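Local coordinates for protein probable exosome complex exonuclease 1 (Archaeoglobus fulgidus, PDB 3M7N) that probably degrades RNA from the 3' end as the catalytic component of the archaeal exosome, and can also synthesise heteromeric RNA tails, at residues Pro70-Ile75 with Met114-Pro119; Glu107-Val112 with Gly157-Val162; Ala33-Arg38 with Lys51-Val56. The protein carries 1 engineered substitution. All coordinates share one frame; numbering follows the deposited sequence.

Interaction 1: Pro70-Ile75 with Met114-Pro119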
ATOM      1  N   PRO E  70       9.620 -19.532  -7.150  1.00 55.81           N
ATOM      2  CA  PRO E  70      10.536 -20.588  -6.712  1.00 55.25           C
ATOM      3  C   PRO E  70      11.335 -21.153  -7.878  1.00 55.16           C
ATOM      4  O   PRO E  70      12.537 -21.350  -7.756  1.00 58.71           O
ATOM      5  CB  PRO E  70       9.587 -21.651  -6.148  1.00 57.60           C
ATOM      6  CG  PRO E  70       8.295 -21.437  -6.929  1.00 55.79           C
ATOM      7  CD  PRO E  70       8.205 -19.949  -7.097  1.00 55.29           C
ATOM      8  N   SER E  71      10.668 -21.391  -9.001  1.00 54.03           N
ATOM      9  CA  SER E  71      11.271 -22.112 -10.111  1.00 55.36           C
ATOM     10  C   SER E  71      12.068 -21.233 -11.072  1.00 53.04           C
ATOM     11  O   SER E  71      12.858 -21.748 -11.862  1.00 54.27           O
ATOM     12  CB  SER E  71      10.188 -22.860 -10.892  1.00 58.65           C
ATOM     13  OG  SER E  71       9.330 -21.941 -11.541  1.00 57.36           O
ATOM     14  N   LYS E  72      11.862 -19.920 -11.012  1.00 48.33           N
ATOM     15  CA  LYS E  72      12.475 -19.025 -11.993  1.00 50.87           C
ATOM     16  C   LYS E  72      12.516 -17.575 -11.519  1.00 49.82           C
ATOM     17  O   LYS E  72      11.802 -17.197 -10.601  1.00 45.00           O
ATOM     18  CB  LYS E  72      11.709 -19.087 -13.319  1.00 48.26           C
ATOM     19  CG  LYS E  72      10.332 -18.425 -13.258  1.00 49.10           C
ATOM     20  CD  LYS E  72       9.668 -18.317 -14.631  1.00 50.80           C
ATOM     21  CE  LYS E  72       8.526 -19.300 -14.789  1.00 56.89           C
ATOM     22  NZ  LYS E  72       7.338 -18.935 -13.964  1.00 59.37           N
ATOM     23  N   ALA E  73      13.336 -16.762 -12.181  1.00 50.44           N
ATOM     24  CA  ALA E  73      13.431 -15.336 -11.874  1.00 43.87           C
ATOM     25  C   ALA E  73      12.193 -14.595 -12.344  1.00 40.65           C
ATOM     26  O   ALA E  73      11.490 -15.061 -13.232  1.00 43.47           O
ATOM     27  CB  ALA E  73      14.663 -14.743 -12.521  1.00 40.93           C
ATOM     28  N   ILE E  74      11.925 -13.437 -11.752  1.00 36.60           N
ATOM     29  CA  ILE E  74      10.877 -12.589 -12.275  1.00 34.69           C
ATOM     30  C   ILE E  74      11.533 -11.432 -12.967  1.00 35.24           C
ATOM     31  O   ILE E  74      12.660 -11.077 -12.640  1.00 35.14           O
ATOM     32  CB  ILE E  74       9.955 -12.031 -11.187  1.00 37.92           C
ATOM     33  CG1 ILE E  74      10.779 -11.280 -10.140  1.00 44.24           C
ATOM     34  CG2 ILE E  74       9.144 -13.153 -10.560  1.00 41.33           C
ATOM     35  CD1 ILE E  74       9.941 -10.575  -9.103  1.00 51.84           C
ATOM     36  N   ILE E  75      10.817 -10.851 -13.926  1.00 33.12           N
ATOM     37  CA  ILE E  75      11.314  -9.712 -14.675  1.00 31.47           C
ATOM     38  C   ILE E  75      10.431  -8.507 -14.431  1.00 29.62           C
ATOM     39  O   ILE E  75       9.215  -8.609 -14.449  1.00 30.40           O
ATOM     40  CB  ILE E  75      11.304  -9.976 -16.200  1.00 32.78           C
ATOM     41  CG1 ILE E  75      12.000 -11.295 -16.525  1.00 29.97           C
ATOM     42  CG2 ILE E  75      11.924  -8.802 -16.934  1.00 23.77           C
ATOM     43  CD1 ILE E  75      13.434 -11.316 -16.131  1.00 29.73           C
ATOM     44  N   MET E 114      16.839 -16.003 -19.995  1.00 37.77           N
ATOM     45  CA  MET E 114      16.829 -17.339 -19.401  1.00 41.74           C
ATOM     46  C   MET E 114      16.578 -17.251 -17.887  1.00 41.09           C
ATOM     47  O   MET E 114      17.487 -17.405 -17.072  1.00 38.76           O
ATOM     48  CB  MET E 114      18.127 -18.091 -19.716  1.00 36.11           C
ATOM     49  CG  MET E 114      18.399 -18.241 -21.208  1.00 44.59           C
ATOM     50  SD  MET E 114      19.960 -19.079 -21.543  1.00 48.66           S
ATOM     51  CE  MET E 114      19.628 -20.711 -20.870  1.00 44.41           C
ATOM     52  N   LYS E 115      15.332 -16.998 -17.515  1.00 45.10           N
ATOM     53  CA  LYS E 115      15.017 -16.754 -16.115  1.00 44.50           C
ATOM     54  C   LYS E 115      15.134 -18.001 -15.226  1.00 46.46           C
ATOM     55  O   LYS E 115      15.393 -17.890 -14.027  1.00 43.76           O
ATOM     56  CB  LYS E 115      13.665 -16.060 -15.971  1.00 40.47           C
ATOM     57  CG  LYS E 115      12.584 -16.611 -16.866  1.00 48.61           C
ATOM     58  CD  LYS E 115      11.675 -15.497 -17.306  1.00 47.02           C
ATOM     59  CE  LYS E 115      10.317 -16.020 -17.742  1.00 46.77           C
ATOM     60  NZ  LYS E 115       9.374 -14.856 -17.816  1.00 46.80           N
ATOM     61  N   GLU E 116      14.991 -19.182 -15.815  1.00 43.47           N
ATOM     62  CA  GLU E 116      15.166 -20.423 -15.053  1.00 47.09           C
ATOM     63  C   GLU E 116      16.510 -20.517 -14.327  1.00 45.51           C
ATOM     64  O   GLU E 116      16.686 -21.327 -13.418  1.00 43.61           O
ATOM     65  CB  GLU E 116      15.007 -21.644 -15.958  1.00 48.89           C
ATOM     66  CG  GLU E 116      13.585 -21.888 -16.421  1.00 57.48           C
ATOM     67  CD  GLU E 116      13.126 -20.871 -17.446  1.00 63.31           C
ATOM     68  OE1 GLU E 116      11.919 -20.517 -17.423  1.00 61.29           O
ATOM     69  OE2 GLU E 116      13.977 -20.426 -18.265  1.00 56.63           O
ATOM     70  N   LEU E 117      17.465 -19.699 -14.743  1.00 48.37           N
ATOM     71  CA  LEU E 117      18.806 -19.769 -14.180  1.00 46.64           C
ATOM     72  C   LEU E 117      18.886 -19.083 -12.833  1.00 45.53           C
ATOM     73  O   LEU E 117      19.821 -19.309 -12.075  1.00 48.09           O
ATOM     74  CB  LEU E 117      19.804 -19.124 -15.129  1.00 45.15           C
ATOM     75  CG  LEU E 117      20.075 -19.956 -16.376  1.00 49.03           C
ATOM     76  CD1 LEU E 117      20.921 -19.165 -17.350  1.00 48.56           C
ATOM     77  CD2 LEU E 117      20.759 -21.258 -15.985  1.00 44.87           C
ATOM     78  N   PHE E 118      17.914 -18.231 -12.543  1.00 40.32           N
ATOM     79  CA  PHE E 118      17.970 -17.448 -11.322  1.00 43.26           C
ATOM     80  C   PHE E 118      16.671 -17.537 -10.521  1.00 43.48           C
ATOM     81  O   PHE E 118      15.968 -16.543 -10.347  1.00 43.17           O
ATOM     82  CB  PHE E 118      18.339 -15.996 -11.635  1.00 41.71           C
ATOM     83  CG  PHE E 118      19.533 -15.865 -12.523  1.00 42.94           C
ATOM     84  CD1 PHE E 118      19.394 -15.454 -13.835  1.00 45.01           C
ATOM     85  CD2 PHE E 118      20.795 -16.199 -12.060  1.00 47.04           C
ATOM     86  CE1 PHE E 118      20.496 -15.354 -14.664  1.00 41.41           C
ATOM     87  CE2 PHE E 118      21.897 -16.098 -12.886  1.00 44.43           C
ATOM     88  CZ  PHE E 118      21.743 -15.671 -14.189  1.00 43.40           C
ATOM     89  N   PRO E 119      16.357 -18.742 -10.026  1.00 45.46           N
ATOM     90  CA  PRO E 119      15.183 -18.932  -9.173  1.00 49.11           C
ATOM     91  C   PRO E 119      15.198 -17.933  -8.029  1.00 50.42           C
ATOM     92  O   PRO E 119      16.274 -17.500  -7.580  1.00 49.26           O
ATOM     93  CB  PRO E 119      15.377 -20.340  -8.613  1.00 51.82           C
ATOM     94  CG  PRO E 119      16.269 -21.021  -9.579  1.00 52.95           C
ATOM     95  CD  PRO E 119      17.157 -19.971 -10.163  1.00 44.22           C
TER
HETATM   96  O   HOH W   1      15.210 -23.157 -12.263  1.00 55.70           O

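Interaction 2: Glu107-Val112 with Gly157-Val162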
ATOM      1  N   GLU E 107       6.959  -8.172 -21.165  1.00 28.68           N
ATOM      2  CA  GLU E 107       6.540  -9.390 -21.846  1.00 31.39           C
ATOM      3  C   GLU E 107       7.532  -9.769 -22.960  1.00 30.59           C
ATOM      4  O   GLU E 107       7.855 -10.942 -23.129  1.00 28.90           O
ATOM      5  CB  GLU E 107       5.092  -9.245 -22.342  1.00 25.07           C
ATOM      6  CG  GLU E 107       4.093  -9.599 -21.232  1.00 31.89           C
ATOM      7  CD  GLU E 107       2.712  -8.979 -21.405  1.00 34.74           C
ATOM      8  OE1 GLU E 107       2.482  -8.257 -22.396  1.00 32.61           O
ATOM      9  OE2 GLU E 107       1.855  -9.210 -20.527  1.00 35.99           O
ATOM     10  N   ALA E 108       8.048  -8.762 -23.668  1.00 27.51           N
ATOM     11  CA  ALA E 108       9.018  -8.996 -24.736  1.00 29.25           C
ATOM     12  C   ALA E 108      10.281  -9.647 -24.197  1.00 31.80           C
ATOM     13  O   ALA E 108      10.909 -10.468 -24.867  1.00 35.32           O
ATOM     14  CB  ALA E 108       9.352  -7.687 -25.489  1.00 20.18           C
ATOM     15  N   PHE E 109      10.668  -9.292 -22.978  1.00 34.11           N
ATOM     16  CA  PHE E 109      11.898  -9.857 -22.432  1.00 29.36           C
ATOM     17  C   PHE E 109      11.685 -11.178 -21.711  1.00 32.92           C
ATOM     18  O   PHE E 109      12.606 -12.005 -21.635  1.00 30.95           O
ATOM     19  CB  PHE E 109      12.636  -8.831 -21.573  1.00 29.23           C
ATOM     20  CG  PHE E 109      13.275  -7.734 -22.381  1.00 30.45           C
ATOM     21  CD1 PHE E 109      12.690  -6.485 -22.465  1.00 29.81           C
ATOM     22  CD2 PHE E 109      14.448  -7.976 -23.102  1.00 23.84           C
ATOM     23  CE1 PHE E 109      13.281  -5.472 -23.235  1.00 26.62           C
ATOM     24  CE2 PHE E 109      15.033  -6.984 -23.851  1.00 23.08           C
ATOM     25  CZ  PHE E 109      14.453  -5.728 -23.920  1.00 25.20           C
ATOM     26  N   GLU E 110      10.471 -11.385 -21.189  1.00 38.42           N
ATOM     27  CA  GLU E 110      10.172 -12.632 -20.484  1.00 38.54           C
ATOM     28  C   GLU E 110      10.342 -13.754 -21.471  1.00 35.84           C
ATOM     29  O   GLU E 110      10.736 -14.861 -21.126  1.00 35.21           O
ATOM     30  CB  GLU E 110       8.746 -12.642 -19.925  1.00 38.57           C
ATOM     31  CG  GLU E 110       8.540 -11.664 -18.782  1.00 40.46           C
ATOM     32  CD  GLU E 110       7.171 -11.783 -18.135  1.00 46.15           C
ATOM     33  OE1 GLU E 110       6.132 -11.702 -18.844  1.00 48.37           O
ATOM     34  OE2 GLU E 110       7.136 -11.950 -16.903  1.00 44.12           O
ATOM     35  N   ALA E 111      10.060 -13.426 -22.723  1.00 41.89           N
ATOM     36  CA  ALA E 111      10.155 -14.367 -23.836  1.00 42.30           C
ATOM     37  C   ALA E 111      11.598 -14.752 -24.206  1.00 43.80           C
ATOM     38  O   ALA E 111      11.812 -15.623 -25.045  1.00 47.33           O
ATOM     39  CB  ALA E 111       9.427 -13.775 -25.061  1.00 36.03           C
ATOM     40  N   VAL E 112      12.585 -14.122 -23.573  1.00 39.03           N
ATOM     41  CA  VAL E 112      13.949 -14.208 -24.061  1.00 38.19           C
ATOM     42  C   VAL E 112      15.047 -14.375 -22.992  1.00 38.79           C
ATOM     43  O   VAL E 112      16.042 -15.060 -23.216  1.00 38.48           O
ATOM     44  CB  VAL E 112      14.229 -13.001 -24.972  1.00 39.11           C
ATOM     45  CG1 VAL E 112      15.686 -12.653 -24.983  1.00 38.65           C
ATOM     46  CG2 VAL E 112      13.720 -13.293 -26.382  1.00 37.52           C
ATOM     47  N   GLY E 157      18.666 -14.438 -27.387  1.00 33.27           N
ATOM     48  CA  GLY E 157      19.245 -13.600 -28.403  1.00 28.49           C
ATOM     49  C   GLY E 157      18.891 -12.169 -28.066  1.00 32.95           C
ATOM     50  O   GLY E 157      18.515 -11.869 -26.950  1.00 34.32           O
ATOM     51  N   MET E 158      18.983 -11.283 -29.040  1.00 30.85           N
ATOM     52  CA  MET E 158      18.757  -9.888 -28.784  1.00 29.33           C
ATOM     53  C   MET E 158      17.351  -9.439 -29.149  1.00 31.85           C
ATOM     54  O   MET E 158      16.647 -10.089 -29.918  1.00 33.82           O
ATOM     55  CB  MET E 158      19.801  -9.066 -29.533  1.00 34.07           C
ATOM     56  CG  MET E 158      21.122  -8.969 -28.766  1.00 38.87           C
ATOM     57  SD  MET E 158      21.113  -7.386 -27.933  1.00 38.78           S
ATOM     58  CE  MET E 158      20.045  -6.536 -29.096  1.00 36.91           C
ATOM     59  N   ILE E 159      16.953  -8.312 -28.591  1.00 25.91           N
ATOM     60  CA  ILE E 159      15.652  -7.775 -28.852  1.00 24.35           C
ATOM     61  C   ILE E 159      15.871  -6.501 -29.642  1.00 26.17           C
ATOM     62  O   ILE E 159      16.646  -5.639 -29.240  1.00 26.62           O
ATOM     63  CB  ILE E 159      14.908  -7.480 -27.521  1.00 26.69           C
ATOM     64  CG1 ILE E 159      14.409  -8.780 -26.886  1.00 25.50           C
ATOM     65  CG2 ILE E 159      13.756  -6.547 -27.749  1.00 19.98           C
ATOM     66  CD1 ILE E 159      13.361  -9.522 -27.721  1.00 31.16           C
ATOM     67  N   THR E 160      15.200  -6.381 -30.775  1.00 21.90           N
ATOM     68  CA  THR E 160      15.404  -5.222 -31.614  1.00 24.26           C
ATOM     69  C   THR E 160      14.047  -4.702 -32.054  1.00 24.90           C
ATOM     70  O   THR E 160      13.132  -5.471 -32.362  1.00 29.27           O
ATOM     71  CB  THR E 160      16.318  -5.561 -32.841  1.00 27.57           C
ATOM     72  OG1 THR E 160      17.518  -6.212 -32.391  1.00 22.93           O
ATOM     73  CG2 THR E 160      16.672  -4.295 -33.627  1.00 24.68           C
ATOM     74  N   SER E 161      13.908  -3.396 -32.111  1.00 22.56           N
ATOM     75  CA  SER E 161      12.579  -2.845 -32.195  1.00 25.43           C
ATOM     76  C   SER E 161      12.512  -1.615 -33.093  1.00 24.80           C
ATOM     77  O   SER E 161      13.387  -0.751 -33.031  1.00 28.99           O
ATOM     78  CB  SER E 161      12.099  -2.525 -30.762  1.00 26.13           C
ATOM     79  OG  SER E 161      10.872  -1.826 -30.763  1.00 27.28           O
ATOM     80  N   VAL E 162      11.476  -1.555 -33.928  1.00 21.68           N
ATOM     81  CA  VAL E 162      11.125  -0.355 -34.676  1.00 22.99           C
ATOM     82  C   VAL E 162       9.629  -0.346 -34.949  1.00 22.95           C
ATOM     83  O   VAL E 162       8.994  -1.395 -34.985  1.00 24.17           O
ATOM     84  CB  VAL E 162      11.730  -0.336 -36.113  1.00 27.59           C
ATOM     85  CG1 VAL E 162      12.323   1.029 -36.438  1.00 28.59           C
ATOM     86  CG2 VAL E 162      12.703  -1.452 -36.319  1.00 31.26           C
TER

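Interaction 3: Ala33-Arg38 with Lys51-Val56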
ATOM      1  N   ALA E  33      26.913   1.737 -24.544  1.00 34.18           N
ATOM      2  CA  ALA E  33      26.804   0.847 -23.404  1.00 35.88           C
ATOM      3  C   ALA E  33      27.677   1.307 -22.217  1.00 39.30           C
ATOM      4  O   ALA E  33      28.637   2.046 -22.410  1.00 37.89           O
ATOM      5  CB  ALA E  33      27.172  -0.571 -23.829  1.00 36.87           C
ATOM      6  N   SER E  34      27.331   0.859 -21.002  1.00 39.41           N
ATOM      7  CA  SER E  34      28.034   1.221 -19.756  1.00 34.84           C
ATOM      8  C   SER E  34      28.181   2.711 -19.586  1.00 35.84           C
ATOM      9  O   SER E  34      29.289   3.227 -19.664  1.00 42.03           O
ATOM     10  CB  SER E  34      29.434   0.607 -19.688  1.00 34.90           C
ATOM     11  OG  SER E  34      29.399  -0.783 -19.945  1.00 47.18           O
ATOM     12  N   VAL E  35      27.078   3.407 -19.375  1.00 34.60           N
ATOM     13  CA  VAL E  35      27.134   4.838 -19.152  1.00 30.68           C
ATOM     14  C   VAL E  35      26.796   5.188 -17.702  1.00 35.74           C
ATOM     15  O   VAL E  35      26.856   6.355 -17.307  1.00 35.76           O
ATOM     16  CB  VAL E  35      26.175   5.575 -20.072  1.00 36.70           C
ATOM     17  CG1 VAL E  35      26.644   5.453 -21.545  1.00 32.95           C
ATOM     18  CG2 VAL E  35      24.732   5.069 -19.855  1.00 31.25           C
ATOM     19  N   LEU E  36      26.437   4.175 -16.923  1.00 31.60           N
ATOM     20  CA  LEU E  36      26.101   4.361 -15.517  1.00 39.63           C
ATOM     21  C   LEU E  36      27.011   3.533 -14.622  1.00 40.94           C
ATOM     22  O   LEU E  36      27.187   2.335 -14.832  1.00 42.06           O
ATOM     23  CB  LEU E  36      24.648   3.976 -15.234  1.00 34.28           C
ATOM     24  CG  LEU E  36      23.551   4.815 -15.869  1.00 37.20           C
ATOM     25  CD1 LEU E  36      22.183   4.286 -15.454  1.00 36.45           C
ATOM     26  CD2 LEU E  36      23.694   6.268 -15.482  1.00 36.15           C
ATOM     27  N   LYS E  37      27.566   4.184 -13.611  1.00 41.30           N
ATOM     28  CA  LYS E  37      28.414   3.533 -12.624  1.00 46.93           C
ATOM     29  C   LYS E  37      27.654   2.555 -11.732  1.00 43.27           C
ATOM     30  O   LYS E  37      28.120   1.446 -11.484  1.00 45.32           O
ATOM     31  CB  LYS E  37      29.067   4.606 -11.756  1.00 49.85           C
ATOM     32  CG  LYS E  37      30.007   4.093 -10.685  1.00 53.06           C
ATOM     33  CD  LYS E  37      30.751   5.272 -10.061  1.00 52.11           C
ATOM     34  CE  LYS E  37      31.705   4.830  -8.976  1.00 52.25           C
ATOM     35  NZ  LYS E  37      32.571   5.978  -8.564  1.00 51.33           N
ATOM     36  N   ARG E  38      26.490   2.967 -11.245  1.00 38.27           N
ATOM     37  CA  ARG E  38      25.801   2.186 -10.210  1.00 47.93           C
ATOM     38  C   ARG E  38      24.975   0.987 -10.702  1.00 48.49           C
ATOM     39  O   ARG E  38      24.686   0.075  -9.931  1.00 52.28           O
ATOM     40  CB  ARG E  38      24.975   3.097  -9.281  1.00 45.93           C
ATOM     41  CG  ARG E  38      25.838   4.044  -8.418  1.00 48.39           C
ATOM     42  CD  ARG E  38      26.736   3.266  -7.432  1.00 54.00           C
ATOM     43  NE  ARG E  38      27.922   4.023  -6.998  1.00 61.24           N
ATOM     44  CZ  ARG E  38      28.847   3.571  -6.139  1.00 59.15           C
ATOM     45  NH1 ARG E  38      29.886   4.327  -5.815  1.00 51.67           N
ATOM     46  NH2 ARG E  38      28.747   2.360  -5.602  1.00 53.70           N
ATOM     47  N   LYS E  51      15.553  10.553 -26.665  1.00 37.74           N
ATOM     48  CA  LYS E  51      16.766  10.332 -25.877  1.00 36.35           C
ATOM     49  C   LYS E  51      16.406   9.546 -24.645  1.00 32.16           C
ATOM     50  O   LYS E  51      15.684  10.034 -23.786  1.00 32.47           O
ATOM     51  CB  LYS E  51      17.418  11.649 -25.472  1.00 33.36           C
ATOM     52  CG  LYS E  51      17.789  12.528 -26.636  1.00 39.18           C
ATOM     53  CD  LYS E  51      18.797  13.590 -26.216  1.00 40.01           C
ATOM     54  CE  LYS E  51      18.999  14.599 -27.337  1.00 37.50           C
ATOM     55  NZ  LYS E  51      19.955  15.630 -26.899  1.00 46.96           N
ATOM     56  N   VAL E  52      16.912   8.326 -24.556  1.00 29.19           N
ATOM     57  CA  VAL E  52      16.498   7.441 -23.489  1.00 26.96           C
ATOM     58  C   VAL E  52      17.701   6.848 -22.808  1.00 29.49           C
ATOM     59  O   VAL E  52      18.787   6.780 -23.384  1.00 28.69           O
ATOM     60  CB  VAL E  52      15.627   6.279 -24.024  1.00 29.79           C
ATOM     61  CG1 VAL E  52      14.519   6.812 -24.906  1.00 26.55           C
ATOM     62  CG2 VAL E  52      16.473   5.284 -24.785  1.00 26.23           C
ATOM     63  N   ILE E  53      17.497   6.419 -21.570  1.00 30.26           N
ATOM     64  CA  ILE E  53      18.532   5.711 -20.836  1.00 31.08           C
ATOM     65  C   ILE E  53      17.976   4.464 -20.123  1.00 28.20           C
ATOM     66  O   ILE E  53      16.869   4.472 -19.591  1.00 34.64           O
ATOM     67  CB  ILE E  53      19.318   6.674 -19.889  1.00 29.40           C
ATOM     68  CG1 ILE E  53      20.484   5.929 -19.238  1.00 33.82           C
ATOM     69  CG2 ILE E  53      18.398   7.324 -18.861  1.00 31.01           C
ATOM     70  CD1 ILE E  53      21.615   6.854 -18.821  1.00 40.78           C
ATOM     71  N   ALA E  54      18.730   3.379 -20.143  1.00 30.26           N
ATOM     72  CA  ALA E  54      18.247   2.122 -19.600  1.00 26.08           C
ATOM     73  C   ALA E  54      19.229   1.618 -18.580  1.00 31.87           C
ATOM     74  O   ALA E  54      20.433   1.836 -18.707  1.00 31.00           O
ATOM     75  CB  ALA E  54      18.075   1.067 -20.708  1.00 27.33           C
ATOM     76  N   ALA E  55      18.706   0.898 -17.594  1.00 32.09           N
ATOM     77  CA  ALA E  55      19.514   0.405 -16.497  1.00 33.60           C
ATOM     78  C   ALA E  55      18.981  -0.938 -16.037  1.00 32.25           C
ATOM     79  O   ALA E  55      17.765  -1.152 -15.946  1.00 34.00           O
ATOM     80  CB  ALA E  55      19.509   1.418 -15.338  1.00 31.16           C
ATOM     81  N   VAL E  56      19.904  -1.835 -15.737  1.00 31.61           N
ATOM     82  CA  VAL E  56      19.572  -3.172 -15.300  1.00 32.09           C
ATOM     83  C   VAL E  56      20.223  -3.514 -13.959  1.00 34.94           C
ATOM     84  O   VAL E  56      21.415  -3.270 -13.739  1.00 34.99           O
ATOM     85  CB  VAL E  56      20.013  -4.200 -16.353  1.00 33.24           C
ATOM     86  CG1 VAL E  56      19.915  -5.631 -15.799  1.00 29.96           C
ATOM     87  CG2 VAL E  56      19.183  -4.033 -17.620  1.00 34.88           C
TER

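Interaction 1: Pro70-Ile75 with Met114-Pro119
K115 meets A73 where the loop following helix 96-110 of this RNase PH fold, through a 3-10 turn at 115-117, docks beside the start of strand 74-81, outermost in its sheet within this chain. The evidence is one direct backbone bond: A73 N donates to K115 O at 3.0 Å and a nearly straight 166°, approaching from above the carbonyl plane, 55° out of it. The same oxygen closes the turn from the opposite face, taking F118 N at 2.9 Å, so two donors grip it and fix the orientation of that peptide. K115 CG lies between its backbone N and carbonyl carbon (chi1 43°), which carries the chain past the first segment, with K115 CB 3.6 Å from A73 O. Farther out, K115 and K72 run side by side in the same direction, K72 CD lying 3.9 Å from K115 CE. Their ammonium groups do not meet; K72 NZ forms a salt bridge with D69, and K115 NZ has a long, weak ion pair with E110. At E116 the link is through water: one water donates to E116 O at 2.6 Å and to S71 O at 2.8 Å, bridging two carbonyls of the separate segments. F118 contributes its backbone and CB rather than its ring. F118 O sits 3.1 Å from A73 CB, a tight approach, while the ring turns away with L117 CB over one face; the side chain also touches I123 of strand 122-129. P119 then closes the contact over the loop leading into the strand. Its ring lies beside the peptides of P70 and S71, and the nearest pair is P119 CB against P70 O at 3.1 Å.

Interaction 2: Glu107-Val112 with Gly157-Val162
F109 and I159 meet at a slant, bringing the last part of helix 96-110 against the first residues of strand 158-167, where the two sequence-family halves of the RNase PH fold meet. I159 CG1 comes to 3.6 Å from F109 CE2, and I159 CB lies 3.7 Å from the same ring carbon. On the other branch I159 CG2 reaches F109 CZ at 4.0 Å, so the isoleucine straddles one corner of the ring. The ring's placement follows from a chi1 of -72°, CG anti to the carbonyl carbon; L141 and L148 of helix 136-150 also touch it. I159 CD1 turns the other way, to the helix backbone and to V112: it is 3.9 Å from A108 O and 4.0 Å from V112 CG2, with the valine and isoleucine lying antiparallel alongside each other. All five touching residues are buried, and the joint is purely van der Waals. The backbone N of I159 is bonded outside the contact, to S145 OG of helix 136-150. V112 also packs on L232 of the neighbouring exonuclease 2 subunit; its other methyl, CG1, faces the residue just before the strand, with V112 CG1 3.5 Å from G157 O.

Interaction 3: Ala33-Arg38 with Lys51-Val56
I53 CD1 takes two of the three apolar touches of this contact, resting against both V35 and L36. These belong to the loop that connects the adjacent antiparallel strands 29-33 and 41-47 in the RNase PH domain. The closest approach is V35 CG2 to I53 CD1 at 3.7 Å, the two side chains overlapping as they run in opposite senses. L36 meets I53 differently, tip to tip, with L36 CD2 4.0 Å from I53 CD1. The isoleucine reaches this far because its side chain is extended, CG1 anti to the backbone N (chi1 -174°). The leucine's other methyl passes along the strand: L36 CD1 rests 3.9 Å from A55 CB, and its approach to A54 O is looser, at 4.4 Å. The 147 Å² buried is mainly apolar side-chain packing, with no hydrogen bond between the segments.

The rest of the loop behaves in another way. S34, K37 and R38 make no contact with 51-56. The outer side of the loop faces the neighbouring exonuclease 2 subunit, where K37 NZ forms salt bridges with D55 and D145 of that subunit, R38 NH1 pairs with the same D145, and L88 of that subunit completes the apolar patch by packing on I53 and A55.

In the fold, strand 41-47 lies between strands 29-33 and 50-60 in the mixed sheet. I53 and A55 turn to the loop, whereas V52 and V56 pack on helix 136-150.

Interactions 2 and 3 are buried and apolar, whereas interaction 1, about 23 Å from the centre of the chain, is partly buried and relies on backbone polarity and a water. Interactions 1 and 3 both reach the mixed sheet, through strands 74-81 and 50-60, but do not touch, their nearest atoms being about 9 Å apart. Interaction 2 instead brings in strand 158-167 of the four-stranded antiparallel sheet. Helix 96-110 connects the first two in the chain, and they do touch: I75 CB lies 4.1 Å from E110 CG. Interaction 3 lies nearest the bound nucleic acid, at about 8 Å between nearest atoms, against about 10 Å for interaction 2 and 21 Å for interaction 1.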